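Local coordinates for protein pyruvate kinase (Toxoplasma gondii, PDB 3GG8) that catalyses, as a pyruvate kinase, the transfer of the phosphoryl group of phosphoenolpyruvate to ADP, the final ATP-yielding step of glycolysis, at residues I473-A476 with K477-L481; Q463-D466 with H467-N471; S228-S232 with A233-R237. One frame throughout, in Å; residues are numbered along the deposited sequence.

Two ends of a single helix and the start of another make up this worked example of how local contacts begin and finish helices. Contact 2 opens helix 465-478 in the alpha/beta domain and contact 1 closes it; they adjoin in sequence, and their centres lie about 14 Å apart. Contact 3 belongs to the barrel, where the chain leaves strand 224-227 and turns into helix 233-243. Its centre is about 44 Å from that of contact 1 and about 41 Å from that of contact 2. In pyruvate kinases the active site lies at the C-terminal ends of the barrel strands, so contact 3 is probably the one nearest to it.

Contact 1 of 3, residues I473-A476 with K477-L481; sequences IVVA and KEREL
V475 and R479, one helical turn apart, run alongside each other in the same direction. The branch that does the touching is CG1 of V475, set anti to its own nitrogen (chi1 161°); it sits over one face of the R479 guanidinium, offset toward the rim, with CG1 3.7 Å from NH1. The arginine bends at chi2, about its CB–CG bond, to bring its flat group alongside the valine, and its NH2 forms a salt bridge with E93. V474 and E478 meet differently: their side chains cross at a slant, V474 CG1 lying 4.0 Å from E478 OE2, while E478 CG comes within 3.2 Å of V474 O. K477 turns its end away to hydrogen-bond through NZ to the backbone oxygen of E511.

Underneath, the last helical bonds run from K477 N to I473 O (2.8 Å) and from R479 N to V475 O (3.0 Å). Beyond them the chain changes hand at E480, whose phi is 57°. L481 N then reaches back to A476 O (2.9 Å), and E480 N makes a weak bond to K477 O. The methylene of L481 thereby comes over A476, CB to CB 4.2 Å. This 6→1 bond, the weak 5→2 bond inside it, the left-handed residue and the apolar pair that brackets them define the Schellman motif, here ending helix 465-478.

Contact 2 of 3, residues Q463-D466 with H467-N471; sequences QGTD and HVIRN
T465 and I469 face the sheet together at the start of helix 465-478, which covers one side of the mixed beta sheet in the alpha/beta domain. Their side chains lie parallel, T465 CG2 touching I469 CD1 at 3.7 Å. Both torsions contribute: CG2 of the threonine stands anti to its backbone nitrogen, whereas the isoleucine sends CG1 back beside its own, laying CD1 against both the methyl and the carbonyl oxygen of T465. L416 of strand 412-416 packs on both residues, while H492 and A490 of strand 487-494 meet T465 and I469 respectively, so this is the tight side.

V468, also buried against L416, crosses Q463 obliquely, its CG2 3.6 Å from Q463 CB. With G464 as N-cap, these two hold the N' and N4 positions that a hydrophobic staple uses, but with only the CB and CG of a glutamine as the first member the motif is at most partial. G464 brings no side chain to cap the first turn; its carbonyl accepts the first helical bond, from V468 N at 3.0 Å, and the next bond runs from I469 N to T465 O.

The flank of D466, H467 and R470, more open to solvent, is looser. D466 turns OD1 to a salt bridge with K506, and the separation from D466 OD2 to R470 NH1 is 4.5 Å, with the oxygen well out of the guanidinium plane: at most a distant attraction between opposite charges, with no N-H aimed at the oxygen. R470 folds back through bends at chi2 and chi3. That brings its NH1 within 3.3 Å of D466 CB and places the same nitrogen 3.3 Å from H467 ND1, where it makes a weak hydrogen bond of 132°.

Contact 3 of 3, residues S228-S232 with A233-R237; sequences SFVQS and ADDVR
The carboxylate of D235 is the flat group that ties the loop to the helix, and its OD2 takes two backbone N-H groups from different directions. Q231 N meets it nearly end-on to the C–O bond at 2.9 Å, whereas S232 N, at 3.1 Å, comes from above the carboxylate plane, 47° out of it. Two donors gripping one oxygen hold the group's rotation. The second flat group, the guanidinium of R237, has A233 O over the centre of one face, 3.9 Å above the plane, and D234 OD2 at its edge. NE and NH2 grip that single oxygen side-on, from the same face of the carboxylate, with NH2 at 3.0 Å in a salt bridge. The arginine is further anchored by E267 and E271 of helix 265-271.

This is the turn from the fourth strand of the (beta/alpha)8 barrel into helix 233-243. S232 and D235 make half of a capping-box exchange: the aspartate side chain accepts from S232 N, while D235 N closes a turn on S232 O at 3.0 Å, approaching from above the carbonyl plane. The side chain can accept there because CG lies beside the backbone nitrogen of D235 (chi1 -66°), which turns the carboxylate back over the loop. V230 and D235 run antiparallel alongside one another, leaving V230 CG1 4.0 Å from D235 CB. The same methyl meets V236 CG2 at 4.3 Å, and both valines pack on P254 of strand 251-256. The amide of Q231 leads away from this valine pair, to N258 and to V200 O.

Contact 1 of 3, residues I473-A476 with K477-L481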
loop_
_atom_site.group_PDB
_atom_site.type_symbol
_atom_site.label_atom_id
_atom_site.label_comp_id
_atom_site.label_asym_id
_atom_site.label_seq_id
_atom_site.Cartn_x
_atom_site.Cartn_y
_atom_site.Cartn_z
ATOM N N ILE C 473 1.323 18.858 -31.373
ATOM C CA ILE C 473 2.090 17.626 -31.618
ATOM C C ILE C 473 3.001 17.753 -32.836
ATOM O O ILE C 473 4.166 17.343 -32.781
ATOM C CB ILE C 473 1.173 16.396 -31.812
ATOM C CG1 ILE C 473 0.341 16.121 -30.555
ATOM C CG2 ILE C 473 1.992 15.157 -32.247
ATOM C CD1 ILE C 473 -0.696 14.976 -30.740
ATOM N N VAL C 474 2.467 18.311 -33.925
ATOM C CA VAL C 474 3.237 18.522 -35.149
ATOM C C VAL C 474 4.316 19.579 -34.927
ATOM O O VAL C 474 5.443 19.418 -35.400
ATOM C CB VAL C 474 2.342 18.902 -36.353
ATOM C CG1 VAL C 474 3.182 19.140 -37.614
ATOM C CG2 VAL C 474 1.320 17.801 -36.611
ATOM N N VAL C 475 3.988 20.649 -34.194
ATOM C CA VAL C 475 5.018 21.625 -33.822
ATOM C C VAL C 475 6.112 20.932 -33.001
ATOM O O VAL C 475 7.297 21.046 -33.327
ATOM C CB VAL C 475 4.463 22.876 -33.085
ATOM C CG1 VAL C 475 5.579 23.598 -32.334
ATOM C CG2 VAL C 475 3.812 23.824 -34.064
ATOM N N ALA C 476 5.709 20.197 -31.962
ATOM C CA ALA C 476 6.651 19.449 -31.124
ATOM C C ALA C 476 7.539 18.506 -31.942
ATOM O O ALA C 476 8.725 18.385 -31.669
ATOM C CB ALA C 476 5.908 18.676 -30.040
ATOM N N LYS C 477 6.957 17.856 -32.948
ATOM C CA LYS C 477 7.680 16.902 -33.808
ATOM C C LYS C 477 8.677 17.608 -34.745
ATOM O O LYS C 477 9.725 17.053 -35.094
ATOM C CB LYS C 477 6.667 16.042 -34.589
ATOM C CG LYS C 477 7.226 14.875 -35.411
ATOM C CD LYS C 477 6.117 14.324 -36.317
ATOM C CE LYS C 477 6.622 13.901 -37.699
ATOM N NZ LYS C 477 6.970 12.441 -37.812
ATOM N N GLU C 478 8.344 18.836 -35.141
ATOM C CA GLU C 478 9.213 19.660 -35.989
ATOM C C GLU C 478 10.400 20.218 -35.201
ATOM O O GLU C 478 11.481 20.418 -35.754
ATOM C CB GLU C 478 8.411 20.790 -36.652
ATOM C CG GLU C 478 7.428 20.295 -37.720
ATOM C CD GLU C 478 6.557 21.400 -38.320
ATOM O OE1 GLU C 478 6.403 22.464 -37.680
ATOM O OE2 GLU C 478 6.024 21.197 -39.436
ATOM N N ARG C 479 10.183 20.449 -33.908
ATOM C CA ARG C 479 11.218 20.917 -32.982
ATOM C C ARG C 479 12.001 19.769 -32.327
ATOM O O ARG C 479 12.777 19.986 -31.390
ATOM C CB ARG C 479 10.595 21.816 -31.915
ATOM C CG ARG C 479 9.861 23.004 -32.501
ATOM C CD ARG C 479 10.081 24.223 -31.665
ATOM N NE ARG C 479 9.407 25.382 -32.235
ATOM C CZ ARG C 479 8.429 26.050 -31.634
ATOM N NH1 ARG C 479 8.014 25.686 -30.419
ATOM N NH2 ARG C 479 7.876 27.090 -32.242
ATOM N N GLU C 480 11.785 18.557 -32.836
ATOM C CA GLU C 480 12.446 17.335 -32.375
ATOM C C GLU C 480 12.275 17.033 -30.882
ATOM O O GLU C 480 13.146 16.432 -30.260
ATOM C CB GLU C 480 13.925 17.311 -32.801
ATOM C CG GLU C 480 14.127 16.924 -34.267
ATOM C CD GLU C 480 15.544 17.151 -34.766
ATOM O OE1 GLU C 480 16.345 17.794 -34.051
ATOM O OE2 GLU C 480 15.857 16.691 -35.887
ATOM N N LEU C 481 11.135 17.450 -30.332
ATOM C CA LEU C 481 10.761 17.179 -28.944
ATOM C C LEU C 481 10.075 15.822 -28.812
ATOM O O LEU C 481 10.249 15.121 -27.812
ATOM C CB LEU C 481 9.802 18.256 -28.436
ATOM C CG LEU C 481 10.260 19.597 -27.848
ATOM C CD1 LEU C 481 11.459 20.233 -28.575
ATOM C CD2 LEU C 481 9.074 20.569 -27.793
#

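Contact 2 of 3, residues Q463-D466 with H467-N471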
loop_
_atom_site.group_PDB
_atom_site.type_symbol
_atom_site.label_atom_id
_atom_site.label_comp_id
_atom_site.label_asym_id
_atom_site.label_seq_id
_atom_site.Cartn_x
_atom_site.Cartn_y
_atom_site.Cartn_z
ATOM N N GLN C 463 -10.207 28.429 -30.995
ATOM C CA GLN C 463 -9.603 27.298 -31.666
ATOM C C GLN C 463 -10.179 26.003 -31.078
ATOM O O GLN C 463 -10.289 25.856 -29.852
ATOM C CB GLN C 463 -8.075 27.365 -31.479
ATOM C CG GLN C 463 -7.228 27.070 -32.711
ATOM C CD GLN C 463 -7.636 27.878 -33.933
ATOM O OE1 GLN C 463 -7.697 29.111 -33.900
ATOM N NE2 GLN C 463 -7.924 27.178 -35.025
ATOM N N GLY C 464 -10.557 25.076 -31.958
ATOM C CA GLY C 464 -11.075 23.770 -31.536
ATOM C C GLY C 464 -10.050 22.900 -30.824
ATOM O O GLY C 464 -8.857 22.971 -31.111
ATOM N N THR C 465 -10.529 22.072 -29.900
ATOM C CA THR C 465 -9.693 21.191 -29.069
ATOM C C THR C 465 -8.737 20.293 -29.869
ATOM O O THR C 465 -7.528 20.294 -29.616
ATOM C CB THR C 465 -10.595 20.308 -28.158
ATOM O OG1 THR C 465 -11.390 21.149 -27.313
ATOM C CG2 THR C 465 -9.783 19.329 -27.305
ATOM N N ASP C 466 -9.294 19.519 -30.800
ATOM C CA ASP C 466 -8.544 18.603 -31.663
ATOM C C ASP C 466 -7.490 19.330 -32.476
ATOM O O ASP C 466 -6.352 18.889 -32.528
ATOM C CB ASP C 466 -9.490 17.881 -32.641
ATOM C CG ASP C 466 -10.154 16.648 -32.039
ATOM O OD1 ASP C 466 -9.996 16.390 -30.819
ATOM O OD2 ASP C 466 -10.843 15.937 -32.814
ATOM N N HIS C 467 -7.890 20.423 -33.134
ATOM C CA HIS C 467 -6.977 21.287 -33.880
ATOM C C HIS C 467 -5.785 21.754 -33.035
ATOM O O HIS C 467 -4.625 21.637 -33.471
ATOM C CB HIS C 467 -7.722 22.496 -34.428
ATOM C CG HIS C 467 -8.537 22.208 -35.651
ATOM N ND1 HIS C 467 -9.146 20.993 -35.879
ATOM C CD2 HIS C 467 -8.858 22.989 -36.705
ATOM C CE1 HIS C 467 -9.797 21.034 -37.025
ATOM N NE2 HIS C 467 -9.642 22.235 -37.546
ATOM N N VAL C 468 -6.073 22.272 -31.836
ATOM C CA VAL C 468 -5.032 22.763 -30.932
ATOM C C VAL C 468 -4.067 21.627 -30.584
ATOM O O VAL C 468 -2.859 21.809 -30.660
ATOM C CB VAL C 468 -5.621 23.418 -29.642
ATOM C CG1 VAL C 468 -4.557 23.545 -28.557
ATOM C CG2 VAL C 468 -6.172 24.768 -29.940
ATOM N N ILE C 469 -4.613 20.468 -30.217
ATOM C CA ILE C 469 -3.820 19.251 -29.979
ATOM C C ILE C 469 -3.016 18.803 -31.218
ATOM O O ILE C 469 -1.826 18.504 -31.102
ATOM C CB ILE C 469 -4.700 18.088 -29.439
ATOM C CG1 ILE C 469 -5.199 18.412 -28.024
ATOM C CG2 ILE C 469 -3.935 16.750 -29.450
ATOM C CD1 ILE C 469 -6.471 17.677 -27.636
ATOM N N ARG C 470 -3.649 18.768 -32.392
ATOM C CA ARG C 470 -2.938 18.427 -33.627
ATOM C C ARG C 470 -1.755 19.368 -33.857
ATOM O O ARG C 470 -0.663 18.926 -34.200
ATOM C CB ARG C 470 -3.864 18.471 -34.837
ATOM C CG ARG C 470 -4.214 17.116 -35.445
ATOM C CD ARG C 470 -5.513 16.561 -34.877
ATOM N NE ARG C 470 -6.473 16.231 -35.929
ATOM C CZ ARG C 470 -7.578 16.934 -36.199
ATOM N NH1 ARG C 470 -7.882 18.017 -35.492
ATOM N NH2 ARG C 470 -8.388 16.556 -37.180
ATOM N N ASN C 471 -1.977 20.660 -33.641
ATOM C CA ASN C 471 -0.958 21.673 -33.898
ATOM C C ASN C 471 0.239 21.540 -32.966
ATOM O O ASN C 471 1.394 21.646 -33.404
ATOM C CB ASN C 471 -1.568 23.081 -33.803
ATOM C CG ASN C 471 -0.590 24.177 -34.195
ATOM O OD1 ASN C 471 -0.212 24.326 -35.368
ATOM N ND2 ASN C 471 -0.192 24.969 -33.213
#

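Contact 3 of 3, residues S228-S232 with A233-R237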
loop_
_atom_site.group_PDB
_atom_site.type_symbol
_atom_site.label_atom_id
_atom_site.label_comp_id
_atom_site.label_asym_id
_atom_site.label_seq_id
_atom_site.Cartn_x
_atom_site.Cartn_y
_atom_site.Cartn_z
ATOM N N SER C 228 5.768 42.485 0.241
ATOM C CA SER C 228 6.702 42.238 1.334
ATOM C C SER C 228 6.005 42.211 2.690
ATOM O O SER C 228 5.002 42.904 2.893
ATOM C CB SER C 228 7.834 43.269 1.303
ATOM O OG SER C 228 8.603 43.064 0.136
ATOM N N PHE C 229 6.516 41.368 3.596
ATOM C CA PHE C 229 6.120 41.385 5.008
ATOM C C PHE C 229 4.616 41.203 5.254
ATOM O O PHE C 229 4.003 41.976 6.003
ATOM C CB PHE C 229 6.607 42.696 5.664
ATOM C CG PHE C 229 7.004 42.546 7.109
ATOM C CD1 PHE C 229 8.239 42.012 7.455
ATOM C CD2 PHE C 229 6.155 42.962 8.124
ATOM C CE1 PHE C 229 8.616 41.882 8.799
ATOM C CE2 PHE C 229 6.530 42.830 9.466
ATOM C CZ PHE C 229 7.755 42.293 9.795
ATOM N N VAL C 230 4.001 40.190 4.644
ATOM C CA VAL C 230 2.571 39.972 4.872
ATOM C C VAL C 230 2.355 39.323 6.238
ATOM O O VAL C 230 2.961 38.290 6.550
ATOM C CB VAL C 230 1.901 39.150 3.751
ATOM C CG1 VAL C 230 0.521 38.669 4.190
ATOM C CG2 VAL C 230 1.795 39.982 2.476
ATOM N N GLN C 231 1.501 39.943 7.050
ATOM C CA GLN C 231 1.313 39.513 8.426
ATOM C C GLN C 231 -0.030 38.830 8.693
ATOM O O GLN C 231 -0.179 38.143 9.711
ATOM C CB GLN C 231 1.522 40.686 9.382
ATOM C CG GLN C 231 2.960 41.130 9.483
ATOM C CD GLN C 231 3.185 42.089 10.632
ATOM O OE1 GLN C 231 3.947 41.790 11.561
ATOM N NE2 GLN C 231 2.529 43.251 10.581
ATOM N N SER C 232 -0.997 39.019 7.790
ATOM C CA SER C 232 -2.335 38.418 7.927
ATOM C C SER C 232 -3.060 38.346 6.580
ATOM O O SER C 232 -2.729 39.079 5.648
ATOM C CB SER C 232 -3.183 39.233 8.897
ATOM O OG SER C 232 -3.768 40.342 8.244
ATOM N N ALA C 233 -4.074 37.488 6.482
ATOM C CA ALA C 233 -4.806 37.340 5.224
ATOM C C ALA C 233 -5.624 38.583 4.833
ATOM O O ALA C 233 -5.950 38.754 3.666
ATOM C CB ALA C 233 -5.678 36.094 5.258
ATOM N N ASP C 234 -5.950 39.442 5.802
ATOM C CA ASP C 234 -6.537 40.759 5.497
ATOM C C ASP C 234 -5.624 41.618 4.620
ATOM O O ASP C 234 -6.103 42.493 3.888
ATOM C CB ASP C 234 -6.842 41.544 6.769
ATOM C CG ASP C 234 -8.034 41.003 7.513
ATOM O OD1 ASP C 234 -7.978 41.016 8.757
ATOM O OD2 ASP C 234 -9.016 40.560 6.866
ATOM N N ASP C 235 -4.317 41.385 4.707
ATOM C CA ASP C 235 -3.371 42.079 3.841
ATOM C C ASP C 235 -3.603 41.655 2.390
ATOM O O ASP C 235 -3.604 42.497 1.491
ATOM C CB ASP C 235 -1.924 41.787 4.255
ATOM C CG ASP C 235 -1.567 42.344 5.633
ATOM O OD1 ASP C 235 -2.089 43.401 6.015
ATOM O OD2 ASP C 235 -0.724 41.737 6.328
ATOM N N VAL C 236 -3.819 40.354 2.178
ATOM C CA VAL C 236 -4.049 39.798 0.838
ATOM C C VAL C 236 -5.397 40.245 0.256
ATOM O O VAL C 236 -5.464 40.627 -0.908
ATOM C CB VAL C 236 -3.982 38.259 0.818
ATOM C CG1 VAL C 236 -4.067 37.759 -0.614
ATOM C CG2 VAL C 236 -2.693 37.721 1.535
ATOM N N ARG C 237 -6.456 40.162 1.069
ATOM C CA ARG C 237 -7.794 40.641 0.687
ATOM C C ARG C 237 -7.762 42.123 0.312
ATOM O O ARG C 237 -8.479 42.574 -0.596
ATOM C CB ARG C 237 -8.821 40.391 1.815
ATOM C CG ARG C 237 -9.148 38.913 2.031
ATOM C CD ARG C 237 -10.304 38.666 2.992
ATOM N NE ARG C 237 -9.867 38.597 4.386
ATOM C CZ ARG C 237 -9.372 37.510 4.988
ATOM N NH1 ARG C 237 -9.232 36.363 4.339
ATOM N NH2 ARG C 237 -9.006 37.573 6.254
#